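Local coordinates for pesticidal crystal protein Cry2Aa (Bacillus thuringiensis serovar kurstaki, PDB 1I5P), which kills dipteran and lepidopteran larvae by binding to their midgut epithelial cells and promoting colloid-osmotic lysis, at residues R548-G553 with N583-S588; I552-I557 with N570-T575. All coordinates share one frame; numbering follows the deposited sequence.

Contact 1. Residues R548-G553 with N583-S588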
ATOM      1  N   ARG A 548     -10.008 -12.933  -5.688  1.00 15.88           N
ATOM      2  CA  ARG A 548      -8.992 -12.661  -6.690  1.00 16.38           C
ATOM      3  C   ARG A 548      -7.872 -13.630  -6.353  1.00 15.74           C
ATOM      4  O   ARG A 548      -7.299 -13.581  -5.265  1.00 14.81           O
ATOM      5  CB  ARG A 548      -8.494 -11.211  -6.607  1.00 14.52           C
ATOM      6  CG  ARG A 548      -7.322 -10.922  -7.539  1.00 14.66           C
ATOM      7  CD  ARG A 548      -7.151  -9.433  -7.827  1.00 17.16           C
ATOM      8  NE  ARG A 548      -8.232  -8.904  -8.657  1.00 14.17           N
ATOM      9  CZ  ARG A 548      -8.257  -7.677  -9.170  1.00 14.73           C
ATOM     10  NH1 ARG A 548      -7.256  -6.837  -8.943  1.00 14.04           N
ATOM     11  NH2 ARG A 548      -9.284  -7.286  -9.915  1.00 12.93           N
ATOM     12  N   VAL A 549      -7.575 -14.529  -7.283  1.00 17.62           N
ATOM     13  CA  VAL A 549      -6.547 -15.526  -7.042  1.00 17.00           C
ATOM     14  C   VAL A 549      -5.712 -15.816  -8.272  1.00 18.25           C
ATOM     15  O   VAL A 549      -6.080 -15.467  -9.397  1.00 16.41           O
ATOM     16  CB  VAL A 549      -7.170 -16.870  -6.584  1.00 17.68           C
ATOM     17  CG1 VAL A 549      -8.273 -16.622  -5.564  1.00 14.54           C
ATOM     18  CG2 VAL A 549      -7.722 -17.626  -7.795  1.00 15.24           C
ATOM     19  N   SER A 550      -4.585 -16.477  -8.038  1.00 17.16           N
ATOM     20  CA  SER A 550      -3.693 -16.880  -9.111  1.00 18.75           C
ATOM     21  C   SER A 550      -3.378 -18.349  -8.865  1.00 19.41           C
ATOM     22  O   SER A 550      -3.033 -18.735  -7.748  1.00 19.22           O
ATOM     23  CB  SER A 550      -2.401 -16.063  -9.094  1.00 15.94           C
ATOM     24  OG  SER A 550      -1.530 -16.493 -10.129  1.00 16.15           O
ATOM     25  N   SER A 551      -3.507 -19.164  -9.902  1.00 20.94           N
ATOM     26  CA  SER A 551      -3.240 -20.587  -9.770  1.00 24.01           C
ATOM     27  C   SER A 551      -2.628 -21.120 -11.061  1.00 24.48           C
ATOM     28  O   SER A 551      -3.343 -21.448 -12.009  1.00 22.39           O
ATOM     29  CB  SER A 551      -4.543 -21.331  -9.455  1.00 23.92           C
ATOM     30  OG  SER A 551      -4.313 -22.713  -9.240  1.00 27.20           O
ATOM     31  N   ILE A 552      -1.302 -21.186 -11.099  1.00 25.78           N
ATOM     32  CA  ILE A 552      -0.618 -21.696 -12.278  1.00 27.58           C
ATOM     33  C   ILE A 552      -0.626 -23.210 -12.144  1.00 28.04           C
ATOM     34  O   ILE A 552       0.399 -23.844 -11.901  1.00 28.67           O
ATOM     35  CB  ILE A 552       0.825 -21.182 -12.362  1.00 26.65           C
ATOM     36  CG1 ILE A 552       0.864 -19.688 -12.026  1.00 24.15           C
ATOM     37  CG2 ILE A 552       1.377 -21.428 -13.760  1.00 23.26           C
ATOM     38  CD1 ILE A 552      -0.049 -18.836 -12.892  1.00 21.71           C
ATOM     39  N   GLY A 553      -1.820 -23.765 -12.291  1.00 30.09           N
ATOM     40  CA  GLY A 553      -2.036 -25.191 -12.165  1.00 30.45           C
ATOM     41  C   GLY A 553      -3.450 -25.320 -11.640  1.00 31.72           C
ATOM     42  O   GLY A 553      -4.128 -24.307 -11.460  1.00 28.67           O
ATOM     43  N   ASN A 583       4.383 -10.168 -10.452  1.00 17.84           N
ATOM     44  CA  ASN A 583       5.415 -10.942  -9.769  1.00 17.79           C
ATOM     45  C   ASN A 583       5.206 -12.452  -9.936  1.00 18.93           C
ATOM     46  O   ASN A 583       5.390 -13.226  -8.998  1.00 17.92           O
ATOM     47  CB  ASN A 583       5.433 -10.570  -8.282  1.00 19.47           C
ATOM     48  CG  ASN A 583       6.619 -11.155  -7.545  1.00 23.35           C
ATOM     49  OD1 ASN A 583       7.711 -11.260  -8.094  1.00 24.90           O
ATOM     50  ND2 ASN A 583       6.409 -11.529  -6.288  1.00 22.51           N
ATOM     51  N   GLY A 584       4.812 -12.865 -11.138  1.00 19.93           N
ATOM     52  CA  GLY A 584       4.596 -14.280 -11.396  1.00 21.74           C
ATOM     53  C   GLY A 584       3.146 -14.726 -11.304  1.00 22.43           C
ATOM     54  O   GLY A 584       2.759 -15.727 -11.906  1.00 22.38           O
ATOM     55  N   ALA A 585       2.334 -13.988 -10.554  1.00 20.63           N
ATOM     56  CA  ALA A 585       0.927 -14.341 -10.406  1.00 19.54           C
ATOM     57  C   ALA A 585       0.090 -13.789 -11.559  1.00 17.85           C
ATOM     58  O   ALA A 585       0.347 -12.696 -12.056  1.00 19.60           O
ATOM     59  CB  ALA A 585       0.392 -13.818  -9.071  1.00 17.37           C
ATOM     60  N   ARG A 586      -0.898 -14.562 -11.992  1.00 17.37           N
ATOM     61  CA  ARG A 586      -1.798 -14.144 -13.064  1.00 19.86           C
ATOM     62  C   ARG A 586      -3.195 -14.264 -12.485  1.00 20.77           C
ATOM     63  O   ARG A 586      -3.840 -15.311 -12.580  1.00 20.13           O
ATOM     64  CB  ARG A 586      -1.652 -15.053 -14.283  1.00 22.59           C
ATOM     65  CG  ARG A 586      -0.346 -14.866 -15.020  1.00 28.06           C
ATOM     66  CD  ARG A 586      -0.174 -15.934 -16.073  1.00 32.75           C
ATOM     67  NE  ARG A 586       1.179 -16.466 -16.043  1.00 36.89           N
ATOM     68  CZ  ARG A 586       1.526 -17.646 -16.539  1.00 39.34           C
ATOM     69  NH1 ARG A 586       0.614 -18.425 -17.109  1.00 40.46           N
ATOM     70  NH2 ARG A 586       2.785 -18.051 -16.455  1.00 42.81           N
ATOM     71  N   PHE A 587      -3.657 -13.177 -11.882  1.00 19.77           N
ATOM     72  CA  PHE A 587      -4.948 -13.177 -11.228  1.00 18.98           C
ATOM     73  C   PHE A 587      -6.167 -13.346 -12.114  1.00 19.89           C
ATOM     74  O   PHE A 587      -6.150 -13.082 -13.318  1.00 18.92           O
ATOM     75  CB  PHE A 587      -5.098 -11.910 -10.363  1.00 16.71           C
ATOM     76  CG  PHE A 587      -5.773 -10.753 -11.060  1.00 16.69           C
ATOM     77  CD1 PHE A 587      -7.160 -10.713 -11.203  1.00 13.85           C
ATOM     78  CD2 PHE A 587      -5.024  -9.686 -11.548  1.00 18.39           C
ATOM     79  CE1 PHE A 587      -7.788  -9.631 -11.817  1.00 14.50           C
ATOM     80  CE2 PHE A 587      -5.644  -8.596 -12.167  1.00 16.41           C
ATOM     81  CZ  PHE A 587      -7.027  -8.570 -12.300  1.00 12.59           C
ATOM     82  N   SER A 588      -7.229 -13.809 -11.471  1.00 19.94           N
ATOM     83  CA  SER A 588      -8.523 -13.994 -12.089  1.00 19.73           C
ATOM     84  C   SER A 588      -9.493 -13.830 -10.934  1.00 18.49           C
ATOM     85  O   SER A 588      -9.202 -14.262  -9.817  1.00 19.13           O
ATOM     86  CB  SER A 588      -8.662 -15.389 -12.686  1.00 19.87           C
ATOM     87  OG  SER A 588      -9.916 -15.509 -13.336  1.00 17.30           O
TER
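V549 and S588 form a hydrogen-bonded antiparallel pair where strands 541-550 and 585-597 meet near their ends, in the C-terminal beta sandwich of the toxin. V549 N donates almost straight to S588 O (3.0 Å, 171° at the hydrogen); the return bond from S588 N to V549 O is 2.9 Å but more bent, and the same carbonyl oxygen also receives a CA-H contact from F587. Beside this pair, R548 lays its flat end over one face of the F587 ring. The planes are 24° apart and CZ of R548 sits 3.7 Å from the ring centroid, a cation-pi stack that CD extends with a CH-pi contact. With CG anti to the backbone N (chi1 174°) and a bend at chi3, the chain crosses the ring obliquely and brings NE and CZ over its CD1-CE1 side. Its polar end is also held by a salt bridge from NE to D589 and a hydrogen bond from NH2 to S260 O. Further along, the regular pairing gives way to a side-chain bond: S550 OG accepts from R586 N at 2.8 Å, while its CB rests against A585 CB. I552 CD1 touches the face of the R586 guanidinium, 4.1 Å from NE, and R586 NH1 bonds T574 O. Strand 541-550 lies between 585-597 and 617-626, bonding to M620 and N621 of the latter through the R548 backbone, and F587 also packs on M620.

Contact 2. Residues I552-I557 with N570-T575; sequences IGNSTI and NVNTTT
V571 N donates to S555 O at 2.9 Å, in the plane of the carbonyl. The return bond, S555 N to V571 O, is weak and bent. S555 OG, turned between its own backbone N and carbonyl carbon (chi1 53°), lies 3.0 Å from V571 O and is hydrogen-bonded to S551 OG. I557 packs on the valine, its CD1 3.8 Å from CG2 of V571, the two side chains crossing at about a right angle; F617 and L547 border the same isoleucine. Here the antiparallel hairpin of strands 555-561 and 564-571 frays at its open end, and both chains leave it as loops. In one of them N572 forms an Asx turn: its OD1 takes the backbone N of T574 at 2.9 Å, in the plane of the amide carbonyl. That bond fixes the rotation of the amide and presents ND2 to the other segment, where it makes a weak but fairly straight bond to N554 OD1 (3.3 Å, 164°), with the two amide planes nearly perpendicular. The N572 amide lies against the backbone of G553, its ND2 3.0 Å from G553 C. T574 OG1 approaches the chain one residue earlier, 3.6 Å from I552 CA.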
ATOM      1  N   ILE A 552      -1.302 -21.186 -11.099  1.00 25.78           N
ATOM      2  CA  ILE A 552      -0.618 -21.696 -12.278  1.00 27.58           C
ATOM      3  C   ILE A 552      -0.626 -23.210 -12.144  1.00 28.04           C
ATOM      4  O   ILE A 552       0.399 -23.844 -11.901  1.00 28.67           O
ATOM      5  CB  ILE A 552       0.825 -21.182 -12.362  1.00 26.65           C
ATOM      6  CG1 ILE A 552       0.864 -19.688 -12.026  1.00 24.15           C
ATOM      7  CG2 ILE A 552       1.377 -21.428 -13.760  1.00 23.26           C
ATOM      8  CD1 ILE A 552      -0.049 -18.836 -12.892  1.00 21.71           C
ATOM      9  N   GLY A 553      -1.820 -23.765 -12.291  1.00 30.09           N
ATOM     10  CA  GLY A 553      -2.036 -25.191 -12.165  1.00 30.45           C
ATOM     11  C   GLY A 553      -3.450 -25.320 -11.640  1.00 31.72           C
ATOM     12  O   GLY A 553      -4.128 -24.307 -11.460  1.00 28.67           O
ATOM     13  N   ASN A 554      -3.910 -26.542 -11.398  1.00 33.58           N
ATOM     14  CA  ASN A 554      -5.261 -26.731 -10.890  1.00 34.03           C
ATOM     15  C   ASN A 554      -5.337 -26.690  -9.377  1.00 32.73           C
ATOM     16  O   ASN A 554      -4.433 -27.143  -8.674  1.00 32.03           O
ATOM     17  CB  ASN A 554      -5.848 -28.050 -11.380  1.00 38.82           C
ATOM     18  CG  ASN A 554      -6.281 -27.993 -12.823  1.00 43.30           C
ATOM     19  OD1 ASN A 554      -6.969 -27.065 -13.242  1.00 46.79           O
ATOM     20  ND2 ASN A 554      -5.888 -29.000 -13.595  1.00 46.58           N
ATOM     21  N   SER A 555      -6.438 -26.134  -8.892  1.00 29.73           N
ATOM     22  CA  SER A 555      -6.681 -26.016  -7.470  1.00 28.38           C
ATOM     23  C   SER A 555      -8.185 -26.020  -7.229  1.00 25.93           C
ATOM     24  O   SER A 555      -8.972 -25.796  -8.151  1.00 25.73           O
ATOM     25  CB  SER A 555      -6.054 -24.726  -6.932  1.00 28.37           C
ATOM     26  OG  SER A 555      -6.482 -23.598  -7.678  1.00 34.06           O
ATOM     27  N   THR A 556      -8.583 -26.291  -5.992  1.00 23.62           N
ATOM     28  CA  THR A 556      -9.994 -26.318  -5.644  1.00 22.23           C
ATOM     29  C   THR A 556     -10.237 -25.401  -4.455  1.00 21.03           C
ATOM     30  O   THR A 556      -9.544 -25.485  -3.439  1.00 20.87           O
ATOM     31  CB  THR A 556     -10.454 -27.741  -5.279  1.00 23.42           C
ATOM     32  OG1 THR A 556     -10.214 -28.616  -6.388  1.00 25.34           O
ATOM     33  CG2 THR A 556     -11.945 -27.753  -4.944  1.00 21.01           C
ATOM     34  N   ILE A 557     -11.226 -24.525  -4.587  1.00 21.02           N
ATOM     35  CA  ILE A 557     -11.552 -23.592  -3.523  1.00 19.71           C
ATOM     36  C   ILE A 557     -12.855 -23.968  -2.826  1.00 19.07           C
ATOM     37  O   ILE A 557     -13.875 -24.194  -3.474  1.00 17.17           O
ATOM     38  CB  ILE A 557     -11.691 -22.152  -4.064  1.00 19.16           C
ATOM     39  CG1 ILE A 557     -10.431 -21.746  -4.827  1.00 19.20           C
ATOM     40  CG2 ILE A 557     -11.910 -21.184  -2.910  1.00 20.45           C
ATOM     41  CD1 ILE A 557     -10.533 -20.391  -5.491  1.00 20.64           C
ATOM     42  N   ASN A 570     -11.333 -26.892 -10.444  1.00 31.07           N
ATOM     43  CA  ASN A 570     -10.566 -26.599 -11.640  1.00 31.16           C
ATOM     44  C   ASN A 570     -10.202 -25.127 -11.747  1.00 29.61           C
ATOM     45  O   ASN A 570     -10.259 -24.538 -12.825  1.00 28.07           O
ATOM     46  CB  ASN A 570     -11.351 -27.037 -12.878  1.00 33.35           C
ATOM     47  CG  ASN A 570     -11.721 -28.506 -12.836  1.00 35.75           C
ATOM     48  OD1 ASN A 570     -10.870 -29.366 -12.604  1.00 38.82           O
ATOM     49  ND2 ASN A 570     -12.998 -28.802 -13.063  1.00 35.06           N
ATOM     50  N   VAL A 571      -9.840 -24.529 -10.619  1.00 27.56           N
ATOM     51  CA  VAL A 571      -9.443 -23.133 -10.626  1.00 25.45           C
ATOM     52  C   VAL A 571      -8.038 -23.115 -11.206  1.00 23.37           C
ATOM     53  O   VAL A 571      -7.116 -23.692 -10.638  1.00 22.09           O
ATOM     54  CB  VAL A 571      -9.425 -22.542  -9.201  1.00 25.86           C
ATOM     55  CG1 VAL A 571      -8.866 -21.124  -9.229  1.00 21.66           C
ATOM     56  CG2 VAL A 571     -10.835 -22.541  -8.629  1.00 26.86           C
ATOM     57  N   ASN A 572      -7.882 -22.470 -12.354  1.00 23.57           N
ATOM     58  CA  ASN A 572      -6.583 -22.402 -13.006  1.00 23.31           C
ATOM     59  C   ASN A 572      -6.493 -21.100 -13.772  1.00 22.12           C
ATOM     60  O   ASN A 572      -7.287 -20.856 -14.679  1.00 22.20           O
ATOM     61  CB  ASN A 572      -6.419 -23.570 -13.978  1.00 24.39           C
ATOM     62  CG  ASN A 572      -4.979 -23.802 -14.364  1.00 26.93           C
ATOM     63  OD1 ASN A 572      -4.237 -22.859 -14.642  1.00 24.68           O
ATOM     64  ND2 ASN A 572      -4.572 -25.068 -14.392  1.00 28.49           N
ATOM     65  N   THR A 573      -5.522 -20.268 -13.416  1.00 21.07           N
ATOM     66  CA  THR A 573      -5.361 -18.975 -14.073  1.00 19.08           C
ATOM     67  C   THR A 573      -4.145 -18.936 -14.987  1.00 19.81           C
ATOM     68  O   THR A 573      -3.631 -17.863 -15.303  1.00 15.79           O
ATOM     69  CB  THR A 573      -5.223 -17.851 -13.033  1.00 19.85           C
ATOM     70  OG1 THR A 573      -4.000 -18.025 -12.308  1.00 20.47           O
ATOM     71  CG2 THR A 573      -6.395 -17.884 -12.054  1.00 17.96           C
ATOM     72  N   THR A 574      -3.685 -20.111 -15.407  1.00 21.34           N
ATOM     73  CA  THR A 574      -2.529 -20.206 -16.295  1.00 22.40           C
ATOM     74  C   THR A 574      -2.751 -19.370 -17.549  1.00 22.87           C
ATOM     75  O   THR A 574      -1.921 -18.527 -17.895  1.00 19.77           O
ATOM     76  CB  THR A 574      -2.264 -21.662 -16.722  1.00 23.18           C
ATOM     77  OG1 THR A 574      -1.975 -22.457 -15.565  1.00 24.01           O
ATOM     78  CG2 THR A 574      -1.088 -21.723 -17.675  1.00 23.99           C
ATOM     79  N   THR A 575      -3.877 -19.605 -18.218  1.00 24.15           N
ATOM     80  CA  THR A 575      -4.212 -18.872 -19.435  1.00 26.15           C
ATOM     81  C   THR A 575      -5.526 -18.100 -19.288  1.00 26.19           C
ATOM     82  O   THR A 575      -5.749 -17.112 -19.986  1.00 27.59           O
ATOM     83  CB  THR A 575      -4.303 -19.820 -20.653  1.00 26.03           C
ATOM     84  OG1 THR A 575      -5.161 -20.926 -20.347  1.00 27.79           O
ATOM     85  CG2 THR A 575      -2.923 -20.345 -21.016  1.00 28.86           C
TER

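The two contacts lie side by side in the C-terminal beta sandwich, their centres about 8 Å apart, and share I552 and G553. Along the chain they are nested: 548-553 runs straight into 552-557, then come 570-575 and 583-588, so contact 2 closes inside the loop that contact 1 spans. Strands 541-550 and 585-597 belong to one sheet and the hairpin 555-561/564-571 to another; the shared residues carry the chain across between them. A direct bond also ties the contacts together: S551 N probably donates to T573 OG1 (2.7 Å). The two sheets are thus connected here through the loop 551-554 and the loop after 571.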